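Local coordinates for protein acetyl xylan esterase II (Penicillium purpurogenum, PDB 1G66) that probably removes acetyl groups from xylan as a serine esterase of the cutinase family, at residues A[31-36]-A[201-206]. Numbering follows the deposited sequence. Where two conformers were deposited one is given.
Sequences SAYPGS and FVKSKL
Tyr33 reaches across to the last turn of helix 190-206, and its phenol lies between the side chains of Lys203 and Leu206. The apolar contacts are made by the ring and two aliphatic chains. Tyr33 CE1 meets Leu206 CD1 at 3.7 Å, and Lys203 CG lies 4.1 Å from the same CE1. Both chains run obliquely to the tyrosine. The Lys203 chain is extended beyond CG (chi2 176°, chi3 163°), which carries CE past the ring to Ala32 CB, 3.6 Å away.

The polar end of Tyr33 rests on the helix backbone. OH is 3.3 Å from Lys203 CA and 3.6 Å from Leu206 CB. It hydrogen-bonds to the terminal carboxylate oxygen OXT of Gly207, which ties the phenol to the chain end.

Behind the tyrosine, a type II beta turn runs from Tyr33 to Ser36. Tyr33 O accepts Ser36 N (2.9 Å) and Ser36 OG (2.7 Å) from opposite faces of its carbonyl plane.

Leu206 and Tyr33 both touch Ile5 of strand 5-10, next to the edge strand 37-40. The contact joins the end of helix 23-32 to the C-terminal helix on one side of the parallel sheet, an arrangement consistent with the alpha/beta-hydrolase fold of cutinases.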
loop_
_atom_site.group_PDB
_atom_site.type_symbol
_atom_site.label_atom_id
_atom_site.label_comp_id
_atom_site.label_asym_id
_atom_site.label_seq_id
_atom_site.Cartn_x
_atom_site.Cartn_y
_atom_site.Cartn_z
ATOM N N SER A 31 -15.202 -8.638 -5.416
ATOM C CA SER A 31 -16.021 -9.375 -6.344
ATOM C C SER A 31 -15.582 -10.835 -6.460
ATOM O O SER A 31 -16.425 -11.654 -6.791
ATOM C CB SER A 31 -15.787 -8.823 -7.742
ATOM O OG SER A 31 -14.592 -9.083 -8.448
ATOM N N ALA A 32 -14.337 -11.142 -6.136
ATOM C CA ALA A 32 -13.848 -12.506 -6.150
ATOM C C ALA A 32 -14.310 -13.280 -4.909
ATOM O O ALA A 32 -14.250 -14.519 -4.922
ATOM C CB ALA A 32 -12.341 -12.531 -6.234
ATOM N N TYR A 33 -14.673 -12.571 -3.892
ATOM C CA TYR A 33 -15.018 -13.169 -2.587
ATOM C C TYR A 33 -16.288 -12.550 -2.050
ATOM O O TYR A 33 -16.261 -11.707 -1.161
ATOM C CB TYR A 33 -13.868 -12.999 -1.593
ATOM C CG TYR A 33 -12.628 -13.742 -2.005
ATOM C CD1 TYR A 33 -11.584 -13.128 -2.676
ATOM C CD2 TYR A 33 -12.484 -15.098 -1.771
ATOM C CE1 TYR A 33 -10.471 -13.819 -3.059
ATOM C CE2 TYR A 33 -11.350 -15.811 -2.149
ATOM C CZ TYR A 33 -10.350 -15.151 -2.814
ATOM O OH TYR A 33 -9.186 -15.784 -3.216
ATOM N N PRO A 34 -17.445 -12.983 -2.535
ATOM C CA PRO A 34 -18.696 -12.483 -1.973
ATOM C C PRO A 34 -18.737 -12.617 -0.461
ATOM O O PRO A 34 -18.292 -13.625 0.116
ATOM C CB PRO A 34 -19.700 -13.438 -2.612
ATOM C CG PRO A 34 -19.056 -13.723 -3.941
ATOM C CD PRO A 34 -17.597 -13.962 -3.612
ATOM N N GLY A 35 -19.251 -11.611 0.224
ATOM C CA GLY A 35 -19.290 -11.531 1.645
ATOM C C GLY A 35 -18.095 -10.801 2.252
ATOM O O GLY A 35 -18.171 -10.385 3.392
ATOM N N SER A 36 -17.018 -10.675 1.464
ATOM C CA SER A 36 -15.869 -9.921 1.950
ATOM C C SER A 36 -16.262 -8.465 2.117
ATOM O O SER A 36 -17.195 -7.982 1.461
ATOM C CB SER A 36 -14.664 -10.062 1.056
ATOM O OG SER A 36 -14.886 -9.531 -0.241
ATOM N N PHE A 201 -2.498 -12.729 -7.538
ATOM C CA PHE A 201 -1.670 -12.932 -6.358
ATOM C C PHE A 201 -2.513 -13.030 -5.101
ATOM O O PHE A 201 -2.314 -13.922 -4.291
ATOM C CB PHE A 201 -0.680 -11.766 -6.253
ATOM C CG PHE A 201 0.204 -11.867 -5.045
ATOM C CD1 PHE A 201 1.220 -12.776 -4.968
ATOM C CD2 PHE A 201 0.001 -11.018 -3.948
ATOM C CE1 PHE A 201 2.049 -12.854 -3.874
ATOM C CE2 PHE A 201 0.834 -11.072 -2.841
ATOM C CZ PHE A 201 1.872 -12.011 -2.797
ATOM N N VAL A 202 -3.450 -12.112 -4.922
ATOM C CA VAL A 202 -4.318 -12.161 -3.758
ATOM C C VAL A 202 -5.002 -13.529 -3.694
ATOM O O VAL A 202 -5.060 -14.137 -2.613
ATOM C CB VAL A 202 -5.323 -11.004 -3.775
ATOM C CG1 VAL A 202 -6.376 -11.193 -2.676
ATOM C CG2 VAL A 202 -4.638 -9.666 -3.656
ATOM N N LYS A 203 -5.604 -13.953 -4.814
ATOM C CA LYS A 203 -6.282 -15.245 -4.764
ATOM C C LYS A 203 -5.346 -16.386 -4.391
ATOM O O LYS A 203 -5.740 -17.318 -3.688
ATOM C CB LYS A 203 -6.890 -15.516 -6.150
ATOM C CG LYS A 203 -8.141 -14.626 -6.387
ATOM C CD LYS A 203 -8.579 -14.924 -7.807
ATOM C CE LYS A 203 -9.973 -14.472 -8.041
ATOM N NZ LYS A 203 -10.367 -15.129 -9.363
ATOM N N SER A 204 -4.121 -16.360 -4.909
ATOM C CA SER A 204 -3.151 -17.390 -4.551
ATOM C C SER A 204 -2.863 -17.391 -3.068
ATOM O O SER A 204 -2.631 -18.457 -2.537
ATOM C CB SER A 204 -1.842 -17.206 -5.303
ATOM O OG SER A 204 -0.952 -16.246 -4.786
ATOM N N LYS A 205 -2.868 -16.247 -2.424
ATOM C CA LYS A 205 -2.537 -16.184 -1.039
ATOM C C LYS A 205 -3.733 -16.466 -0.158
ATOM O O LYS A 205 -3.536 -17.005 0.940
ATOM C CB LYS A 205 -1.971 -14.802 -0.730
ATOM C CG LYS A 205 -0.658 -14.429 -1.328
ATOM C CD LYS A 205 0.461 -15.426 -1.028
ATOM C CE LYS A 205 0.864 -16.051 -2.330
ATOM N NZ LYS A 205 2.063 -16.886 -2.060
ATOM N N LEU A 206 -4.919 -16.129 -0.575
ATOM C CA LEU A 206 -6.081 -16.344 0.244
ATOM C C LEU A 206 -6.575 -17.753 0.171
ATOM O O LEU A 206 -7.058 -18.271 1.167
ATOM C CB LEU A 206 -7.242 -15.415 -0.166
ATOM C CG LEU A 206 -6.993 -13.963 0.164
ATOM C CD1 LEU A 206 -8.113 -13.087 -0.264
ATOM C CD2 LEU A 206 -6.795 -13.767 1.665
#